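Local atomic coordinates of 16S rRNA methylase (Uncultured bacterium, PDB entry 7JLZ), a protein that probably methylates N1 of a specific adenine in the 16S rRNA of the small ribosomal subunit, a modification linked to aminoglycoside resistance. Residues T5-K10 and Y64-Q69; K25-D30 and G48-G53; A94-I99 and I130-L135. All coordinates share one frame; numbering follows the deposited sequence.

How the contacts relate
Contacts 2 and 3 are both pairs of parallel neighbours in the one central sheet, with centres about 11 Å apart, and they meet where strand 26-31 lies beside strand 94-100. Each has a backbone ladder and apolar packing on one face; on the other, contact 2 sets two carboxylates against an aromatic ring, whereas contact 3 pairs one glutamate with a lysine. Contact 1 lies nearer the surface, its centre about 17 Å from that of contact 2 and 24 Å from that of contact 3. There a hairpin turn meets helix 58-70, which follows strand 49-55 of contact 2, and a single bond from a backbone N-H to a serine hydroxyl and a shared sulfate ion replace the ladder.

Contact 1 of 3, residues T5-K10 and Y64-Q69; sequences TGKSIK and YSRKSQ. With SO4 (sulfate ion), chain B.
Thr-5 meets the helix through its methyl group: CG2 lies 3.4 Å from Gln-69 NE2, and the two side chains run nearly at right angles. The bend of Gln-69 at chi2 carries its amide to this methyl. At Gly-6 the backbone takes over. Its N-H points to Ser-65 OG (N to OG 3.0 Å, 152° at the hydrogen), while the same hydroxyl is also bonded to the carbonyl of Leu-61 one turn back, so the serine relays between helix and turn. Gly-6 CA also lies over one face of the Arg-66 guanidinium.

Lys-7 offers its backbone N to a sulfate ion, probably from the crystallisation liquor, 2.8 Å from O4, and its CG lies at the guanidinium edge, 3.9 Å from Arg-66 NH2. The arginine folds at chi3 (-61°) and presents that edge to the sulfate: NH2 reaches O1 at 2.8 Å, and NE is shared between O1 and O2, at 3.1 Å from the latter. Glu-62 holds NH2 by a salt bridge as well, so that the guanidinium has two anionic partners, which probably restrict its rotation. Ser-8 then closes the turn, its N and OG both donating to Thr-5 O. The arrangement is a type II' turn, with Gly-6 at positive phi, joining strands 2-5 and 8-11 in a beta hairpin whose tip rests on helix 58-70 and, with Arg-66, binds the sulfate in the crystal.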
loop_
_atom_site.group_PDB
_atom_site.type_symbol
_atom_site.label_atom_id
_atom_site.label_comp_id
_atom_site.label_asym_id
_atom_site.label_seq_id
_atom_site.Cartn_x
_atom_site.Cartn_y
_atom_site.Cartn_z
ATOM N N THR A 5 -3.335 4.719 17.697
ATOM C CA THR A 5 -4.689 5.228 17.929
ATOM C C THR A 5 -4.539 6.660 18.434
ATOM O O THR A 5 -4.226 6.876 19.608
ATOM C CB THR A 5 -5.463 4.366 18.923
ATOM O OG1 THR A 5 -5.599 3.036 18.405
ATOM C CG2 THR A 5 -6.838 4.935 19.156
ATOM N N GLY A 6 -4.739 7.625 17.545
ATOM C CA GLY A 6 -4.546 9.017 17.927
ATOM C C GLY A 6 -3.105 9.266 18.327
ATOM O O GLY A 6 -2.160 8.832 17.656
ATOM N N LYS A 7 -2.926 9.933 19.459
ATOM C CA LYS A 7 -1.596 10.267 19.945
ATOM C C LYS A 7 -0.946 9.124 20.710
ATOM O O LYS A 7 0.106 9.330 21.326
ATOM C CB LYS A 7 -1.656 11.518 20.825
ATOM C CG LYS A 7 -1.965 12.780 20.037
ATOM C CD LYS A 7 -1.672 14.036 20.843
ATOM C CE LYS A 7 -1.981 15.283 20.029
ATOM N NZ LYS A 7 -1.516 16.519 20.716
ATOM N N SER A 8 -1.522 7.926 20.676
ATOM C CA SER A 8 -1.001 6.821 21.464
ATOM C C SER A 8 -0.681 5.622 20.586
ATOM O O SER A 8 -1.262 5.428 19.511
ATOM C CB SER A 8 -1.993 6.402 22.561
ATOM O OG SER A 8 -2.843 5.367 22.102
ATOM N N ILE A 9 0.270 4.825 21.060
ATOM C CA ILE A 9 0.562 3.545 20.429
ATOM C C ILE A 9 0.479 2.462 21.487
ATOM O O ILE A 9 0.779 2.675 22.664
ATOM C CB ILE A 9 1.930 3.480 19.712
ATOM C CG1 ILE A 9 3.080 3.647 20.701
ATOM C CG2 ILE A 9 2.007 4.514 18.578
ATOM C CD1 ILE A 9 4.433 3.363 20.091
ATOM N N LYS A 10 0.022 1.290 21.056
ATOM C CA LYS A 10 -0.155 0.168 21.969
ATOM C C LYS A 10 0.341 -1.095 21.301
ATOM O O LYS A 10 0.148 -1.289 20.097
ATOM C CB LYS A 10 -1.614 -0.028 22.391
ATOM C CG LYS A 10 -2.238 1.182 23.060
ATOM C CD LYS A 10 -3.532 0.820 23.764
ATOM C CE LYS A 10 -4.473 2.015 23.834
ATOM N NZ LYS A 10 -5.775 1.668 24.478
ATOM N N TYR A 64 -6.347 9.925 11.171
ATOM C CA TYR A 64 -7.291 8.925 10.670
ATOM C C TYR A 64 -7.446 7.738 11.611
ATOM O O TYR A 64 -8.511 7.110 11.616
ATOM C CB TYR A 64 -6.898 8.454 9.259
ATOM C CG TYR A 64 -7.515 9.388 8.230
ATOM C CD1 TYR A 64 -8.881 9.328 7.943
ATOM C CD2 TYR A 64 -6.759 10.365 7.604
ATOM C CE1 TYR A 64 -9.475 10.209 7.032
ATOM C CE2 TYR A 64 -7.344 11.263 6.688
ATOM C CZ TYR A 64 -8.699 11.166 6.403
ATOM O OH TYR A 64 -9.285 12.048 5.507
ATOM N N SER A 65 -6.432 7.405 12.411
ATOM C CA SER A 65 -6.652 6.346 13.394
ATOM C C SER A 65 -7.626 6.806 14.469
ATOM O O SER A 65 -8.428 6.010 14.971
ATOM C CB SER A 65 -5.329 5.890 14.018
ATOM O OG SER A 65 -4.621 6.975 14.600
ATOM N N ARG A 66 -7.569 8.093 14.834
ATOM C CA ARG A 66 -8.522 8.634 15.799
ATOM C C ARG A 66 -9.920 8.702 15.193
ATOM O O ARG A 66 -10.901 8.321 15.841
ATOM C CB ARG A 66 -8.056 10.011 16.274
ATOM C CG ARG A 66 -8.996 10.673 17.262
ATOM C CD ARG A 66 -8.674 12.154 17.440
ATOM N NE ARG A 66 -7.322 12.374 17.949
ATOM C CZ ARG A 66 -6.352 12.982 17.272
ATOM N NH1 ARG A 66 -6.571 13.444 16.045
ATOM N NH2 ARG A 66 -5.161 13.144 17.837
ATOM N N LYS A 67 -10.028 9.185 13.950
ATOM C CA LYS A 67 -11.320 9.197 13.262
ATOM C C LYS A 67 -11.922 7.803 13.200
ATOM O O LYS A 67 -13.115 7.615 13.460
ATOM C CB LYS A 67 -11.174 9.750 11.843
ATOM C CG LYS A 67 -11.286 11.244 11.717
ATOM C CD LYS A 67 -11.195 11.686 10.257
ATOM C CE LYS A 67 -12.384 11.209 9.441
ATOM N NZ LYS A 67 -13.620 12.022 9.658
ATOM N N SER A 68 -11.110 6.814 12.817
ATOM C CA SER A 68 -11.601 5.449 12.684
ATOM C C SER A 68 -12.116 4.919 14.014
ATOM O O SER A 68 -13.148 4.242 14.067
ATOM C CB SER A 68 -10.487 4.548 12.141
ATOM O OG SER A 68 -10.021 5.045 10.902
ATOM N N GLN A 69 -11.406 5.215 15.101
ATOM C CA GLN A 69 -11.831 4.714 16.400
ATOM C C GLN A 69 -13.093 5.423 16.864
ATOM O O GLN A 69 -14.026 4.783 17.362
ATOM C CB GLN A 69 -10.708 4.883 17.417
ATOM C CG GLN A 69 -11.039 4.329 18.782
ATOM C CD GLN A 69 -10.669 5.288 19.888
ATOM O OE1 GLN A 69 -11.165 6.415 19.936
ATOM N NE2 GLN A 69 -9.785 4.853 20.780
HETATM S S SO4 B . -6.017 11.461 21.267
HETATM O O1 SO4 B . -5.442 12.546 20.521
HETATM O O2 SO4 B . -7.330 11.171 20.756
HETATM O O3 SO4 B . -6.113 11.830 22.654
HETATM O O4 SO4 B . -5.185 10.295 21.137
#

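Contact 2 of 3, residues K25-D30 and G48-G53; sequences KKVEVD and GTLFIG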
loop_
_atom_site.group_PDB
_atom_site.type_symbol
_atom_site.label_atom_id
_atom_site.label_comp_id
_atom_site.label_asym_id
_atom_site.label_seq_id
_atom_site.Cartn_x
_atom_site.Cartn_y
_atom_site.Cartn_z
ATOM N N LYS A 25 -12.861 -12.150 6.083
ATOM C CA LYS A 25 -12.646 -13.020 4.933
ATOM C C LYS A 25 -11.548 -12.522 4.002
ATOM O O LYS A 25 -10.976 -13.326 3.258
ATOM C CB LYS A 25 -13.950 -13.180 4.148
ATOM C CG LYS A 25 -15.023 -13.931 4.920
ATOM C CD LYS A 25 -14.516 -15.302 5.350
ATOM C CE LYS A 25 -15.362 -15.896 6.472
ATOM N NZ LYS A 25 -15.060 -15.274 7.795
ATOM N N LYS A 26 -11.248 -11.223 4.025
ATOM C CA LYS A 26 -10.167 -10.625 3.253
ATOM C C LYS A 26 -9.387 -9.670 4.139
ATOM O O LYS A 26 -9.976 -8.933 4.936
ATOM C CB LYS A 26 -10.665 -9.818 2.045
ATOM C CG LYS A 26 -11.467 -10.545 0.988
ATOM C CD LYS A 26 -11.840 -9.522 -0.101
ATOM C CE LYS A 26 -12.618 -10.131 -1.263
ATOM N NZ LYS A 26 -14.038 -10.415 -0.917
ATOM N N VAL A 27 -8.068 -9.657 3.963
ATOM C CA VAL A 27 -7.180 -8.708 4.622
ATOM C C VAL A 27 -6.420 -7.956 3.541
ATOM O O VAL A 27 -5.935 -8.564 2.579
ATOM C CB VAL A 27 -6.213 -9.410 5.592
ATOM C CG1 VAL A 27 -5.209 -8.420 6.174
ATOM C CG2 VAL A 27 -6.990 -10.113 6.698
ATOM N N GLU A 28 -6.354 -6.633 3.678
ATOM C CA GLU A 28 -5.605 -5.788 2.763
ATOM C C GLU A 28 -4.606 -4.952 3.549
ATOM O O GLU A 28 -4.958 -4.344 4.566
ATOM C CB GLU A 28 -6.536 -4.875 1.952
ATOM C CG GLU A 28 -5.749 -3.898 1.072
ATOM C CD GLU A 28 -6.624 -3.164 0.076
ATOM O OE1 GLU A 28 -7.629 -3.744 -0.376
ATOM O OE2 GLU A 28 -6.291 -1.993 -0.247
ATOM N N VAL A 29 -3.359 -4.933 3.091
ATOM C CA VAL A 29 -2.311 -4.107 3.682
ATOM C C VAL A 29 -2.033 -2.957 2.726
ATOM O O VAL A 29 -1.838 -3.185 1.527
ATOM C CB VAL A 29 -1.035 -4.925 3.952
ATOM C CG1 VAL A 29 0.117 -4.015 4.351
ATOM C CG2 VAL A 29 -1.330 -6.007 5.019
ATOM N N ASP A 30 -1.981 -1.737 3.260
ATOM C CA ASP A 30 -1.880 -0.510 2.464
ATOM C C ASP A 30 -0.632 0.266 2.868
ATOM O O ASP A 30 -0.525 0.721 4.011
ATOM C CB ASP A 30 -3.127 0.350 2.663
ATOM C CG ASP A 30 -4.361 -0.322 2.147
ATOM O OD1 ASP A 30 -4.317 -0.779 0.992
ATOM O OD2 ASP A 30 -5.356 -0.430 2.888
ATOM N N GLY A 48 -16.476 -6.005 5.113
ATOM C CA GLY A 48 -16.001 -7.373 5.179
ATOM C C GLY A 48 -14.504 -7.555 5.055
ATOM O O GLY A 48 -13.999 -8.665 5.243
ATOM N N THR A 49 -13.775 -6.492 4.744
ATOM C CA THR A 49 -12.333 -6.548 4.557
ATOM C C THR A 49 -11.640 -5.777 5.674
ATOM O O THR A 49 -12.085 -4.691 6.059
ATOM C CB THR A 49 -11.949 -5.967 3.187
ATOM O OG1 THR A 49 -12.533 -6.770 2.146
ATOM C CG2 THR A 49 -10.447 -5.931 3.014
ATOM N N LEU A 50 -10.556 -6.339 6.204
ATOM C CA LEU A 50 -9.722 -5.624 7.165
ATOM C C LEU A 50 -8.642 -4.862 6.405
ATOM O O LEU A 50 -7.883 -5.457 5.631
ATOM C CB LEU A 50 -9.099 -6.596 8.168
ATOM C CG LEU A 50 -8.142 -5.992 9.204
ATOM C CD1 LEU A 50 -8.857 -5.035 10.140
ATOM C CD2 LEU A 50 -7.463 -7.123 9.996
ATOM N N PHE A 51 -8.564 -3.553 6.622
ATOM C CA PHE A 51 -7.556 -2.722 5.978
ATOM C C PHE A 51 -6.513 -2.291 6.999
ATOM O O PHE A 51 -6.855 -1.747 8.055
ATOM C CB PHE A 51 -8.195 -1.490 5.319
ATOM C CG PHE A 51 -9.137 -1.836 4.191
ATOM C CD1 PHE A 51 -10.462 -2.144 4.452
ATOM C CD2 PHE A 51 -8.690 -1.876 2.875
ATOM C CE1 PHE A 51 -11.330 -2.483 3.428
ATOM C CE2 PHE A 51 -9.568 -2.211 1.838
ATOM C CZ PHE A 51 -10.885 -2.517 2.121
ATOM N N ILE A 52 -5.241 -2.496 6.662
ATOM C CA ILE A 52 -4.130 -2.231 7.564
ATOM C C ILE A 52 -3.192 -1.237 6.902
ATOM O O ILE A 52 -2.559 -1.566 5.894
ATOM C CB ILE A 52 -3.365 -3.519 7.905
ATOM C CG1 ILE A 52 -4.348 -4.565 8.429
ATOM C CG2 ILE A 52 -2.245 -3.203 8.878
ATOM C CD1 ILE A 52 -3.694 -5.915 8.790
ATOM N N GLY A 53 -3.059 -0.048 7.485
ATOM C CA GLY A 53 -2.074 0.924 7.028
ATOM C C GLY A 53 -0.803 0.831 7.855
ATOM O O GLY A 53 -0.862 0.692 9.077
#
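Glu-28 reaches across to Phe-51 along its whole length. CB starts 3.8 Å from ring atom CD2, and chi1 of 175° turns CG away from the backbone N and leads the chain out past the ring, CG 4.0 Å from the same atom. The carboxylate carbon CD comes to 3.6 Å from CE2, and OE1 approaches CE2 most closely, at 3.3 Å and obliquely to the ring. OE2 lies near the ring plane and has a weak hydrogen bond to Thr-98 OG1 on the next strand. The carboxylate is turned 66° from the ring. Strands 26-31 and 49-55 belong to a beta-alpha-beta unit with helix 37-45 between them, as in the Rossmann-like fold of class I methyltransferases, and that helix covers the face carrying these acids and the ring. Asp-30, also on this face, places OD2 at the ring edge, 3.6 Å from Phe-51 CD2, with its carboxylate nearly coplanar with the ring (16°). Backbone bonds alternate between the strands: Leu-50 N to Lys-26 O, Glu-28 N to Leu-50 O, Ile-52 N to Glu-28 O and Asp-30 N to Ile-52 O. On the other face Val-27 CG1 packs against Ile-52 CD1 at 3.9 Å, near Leu-21 of helix 14-21.

Contact 3 of 3, residues A94-I99 and I130-L135; sequences ADKLTI and ICEIVL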
loop_
_atom_site.group_PDB
_atom_site.type_symbol
_atom_site.label_atom_id
_atom_site.label_comp_id
_atom_site.label_asym_id
_atom_site.label_seq_id
_atom_site.Cartn_x
_atom_site.Cartn_y
_atom_site.Cartn_z
ATOM N N ALA A 94 -1.712 -10.952 3.933
ATOM C CA ALA A 94 -2.493 -10.069 3.073
ATOM C C ALA A 94 -3.052 -10.807 1.862
ATOM O O ALA A 94 -2.300 -11.414 1.096
ATOM C CB ALA A 94 -1.649 -8.890 2.596
ATOM N N ASP A 95 -4.370 -10.715 1.677
ATOM C CA ASP A 95 -4.971 -11.114 0.409
ATOM C C ASP A 95 -4.701 -10.079 -0.675
ATOM O O ASP A 95 -4.651 -10.417 -1.867
ATOM C CB ASP A 95 -6.476 -11.315 0.587
ATOM C CG ASP A 95 -6.802 -12.395 1.600
ATOM O OD1 ASP A 95 -6.553 -13.588 1.302
ATOM O OD2 ASP A 95 -7.284 -12.048 2.700
ATOM N N LYS A 96 -4.537 -8.821 -0.283
ATOM C CA LYS A 96 -4.191 -7.761 -1.217
ATOM C C LYS A 96 -3.212 -6.813 -0.549
ATOM O O LYS A 96 -3.367 -6.479 0.626
ATOM C CB LYS A 96 -5.416 -6.984 -1.698
ATOM C CG LYS A 96 -5.048 -5.948 -2.767
ATOM C CD LYS A 96 -6.204 -5.075 -3.198
ATOM C CE LYS A 96 -5.753 -4.142 -4.319
ATOM N NZ LYS A 96 -6.839 -3.231 -4.770
ATOM N N LEU A 97 -2.213 -6.383 -1.318
ATOM C CA LEU A 97 -1.207 -5.422 -0.889
ATOM C C LEU A 97 -1.256 -4.264 -1.870
ATOM O O LEU A 97 -1.024 -4.460 -3.065
ATOM C CB LEU A 97 0.190 -6.047 -0.875
ATOM C CG LEU A 97 1.359 -5.115 -0.581
ATOM C CD1 LEU A 97 1.232 -4.478 0.795
ATOM C CD2 LEU A 97 2.671 -5.907 -0.691
ATOM N N THR A 98 -1.576 -3.078 -1.378
ATOM C CA THR A 98 -1.576 -1.881 -2.213
ATOM C C THR A 98 -0.417 -0.986 -1.793
ATOM O O THR A 98 -0.249 -0.688 -0.604
ATOM C CB THR A 98 -2.923 -1.158 -2.130
ATOM O OG1 THR A 98 -3.941 -2.035 -2.640
ATOM C CG2 THR A 98 -2.921 0.145 -2.974
ATOM N N ILE A 99 0.394 -0.579 -2.774
ATOM C CA ILE A 99 1.607 0.185 -2.541
ATOM C C ILE A 99 1.482 1.484 -3.328
ATOM O O ILE A 99 1.556 1.471 -4.560
ATOM C CB ILE A 99 2.866 -0.578 -2.969
ATOM C CG1 ILE A 99 2.930 -1.968 -2.315
ATOM C CG2 ILE A 99 4.092 0.232 -2.605
ATOM C CD1 ILE A 99 4.048 -2.844 -2.869
ATOM N N ILE A 130 -2.925 -10.541 -4.372
ATOM C CA ILE A 130 -2.822 -9.552 -5.439
ATOM C C ILE A 130 -2.079 -8.338 -4.905
ATOM O O ILE A 130 -2.361 -7.869 -3.797
ATOM C CB ILE A 130 -4.211 -9.136 -5.968
ATOM C CG1 ILE A 130 -4.920 -10.315 -6.628
ATOM C CG2 ILE A 130 -4.092 -7.944 -6.921
ATOM C CD1 ILE A 130 -4.022 -11.127 -7.533
ATOM N N CYS A 131 -1.125 -7.833 -5.685
ATOM C CA CYS A 131 -0.433 -6.595 -5.358
ATOM C C CYS A 131 -0.872 -5.519 -6.337
ATOM O O CYS A 131 -0.942 -5.767 -7.541
ATOM C CB CYS A 131 1.084 -6.775 -5.419
ATOM S SG CYS A 131 2.031 -5.276 -5.104
ATOM N N GLU A 132 -1.198 -4.340 -5.816
ATOM C CA GLU A 132 -1.509 -3.181 -6.641
ATOM C C GLU A 132 -0.489 -2.101 -6.315
ATOM O O GLU A 132 -0.215 -1.832 -5.137
ATOM C CB GLU A 132 -2.938 -2.682 -6.389
ATOM C CG GLU A 132 -3.308 -1.412 -7.171
ATOM C CD GLU A 132 -4.737 -0.947 -6.921
ATOM O OE1 GLU A 132 -5.603 -1.798 -6.631
ATOM O OE2 GLU A 132 -4.993 0.278 -7.018
ATOM N N ILE A 133 0.114 -1.522 -7.350
ATOM C CA ILE A 133 1.130 -0.492 -7.190
ATOM C C ILE A 133 0.648 0.735 -7.941
ATOM O O ILE A 133 0.370 0.662 -9.143
ATOM C CB ILE A 133 2.508 -0.945 -7.702
ATOM C CG1 ILE A 133 2.998 -2.158 -6.916
ATOM C CG2 ILE A 133 3.522 0.175 -7.577
ATOM C CD1 ILE A 133 4.399 -2.611 -7.308
ATOM N N VAL A 134 0.529 1.845 -7.227
ATOM C CA VAL A 134 0.152 3.124 -7.812
ATOM C C VAL A 134 1.430 3.919 -8.024
ATOM O O VAL A 134 2.199 4.126 -7.080
ATOM C CB VAL A 134 -0.836 3.876 -6.910
ATOM C CG1 VAL A 134 -1.109 5.284 -7.459
ATOM C CG2 VAL A 134 -2.137 3.074 -6.775
ATOM N N LEU A 135 1.665 4.349 -9.264
ATOM C CA LEU A 135 2.889 5.026 -9.657
ATOM C C LEU A 135 2.578 6.454 -10.084
ATOM O O LEU A 135 1.512 6.738 -10.645
ATOM C CB LEU A 135 3.591 4.304 -10.819
ATOM C CG LEU A 135 4.268 2.964 -10.528
ATOM C CD1 LEU A 135 4.908 2.382 -11.788
ATOM C CD2 LEU A 135 5.308 3.156 -9.455
#
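The middle of the seven-stranded sheet, whose strand order 3-2-1-4-5-7-6 is that of class I methyltransferases, includes the parallel pairing of its fourth and fifth strands, 94-100 and 129-135. Five backbone bonds make the ladder. Ile-130 N donates to Asp-95 O, Leu-97 N to Ile-130 O, Glu-132 N to Leu-97 O, Ile-99 N to Glu-132 O at 2.7 Å, and Val-134 N to Ile-99 O. Between them the CA hydrogens of Lys-96, Cys-131, Thr-98 and Ile-133 lean on the same carbonyl oxygens; Lys-96 CA, for example, is 3.2 Å from Ile-130 O.

One face carries Lys-96, Thr-98 and Glu-132, with Ile-130 beside them. All four torsions of Lys-96 lie near 180°, and this straight chain takes NZ diagonally across to Glu-132, forming a salt bridge, NZ 2.7 Å from OE1. The ammonium meets that oxygen on its anti side, 31° out of the carboxylate plane. OE2 is left for a weak hydrogen bond to Gln-206 of strand 205-211. Thr-98 runs alongside the glutamate, OG1 3.9 Å from Glu-132 CB. On the opposite face Ile-99 CD1 packs 3.9 Å from Cys-131 SG and 4.2 Å from Ile-133 CG1, and Ile-121 of helix 120-124 covers Ile-99 and Cys-131. Asp-95 instead turns to the neighbouring strand, OD2 accepting the N-H of Val-27.

The salt bridge thus compensates a buried acid within the sheet, and the nearby ammonium would be expected to keep Glu-132 ionised despite its burial.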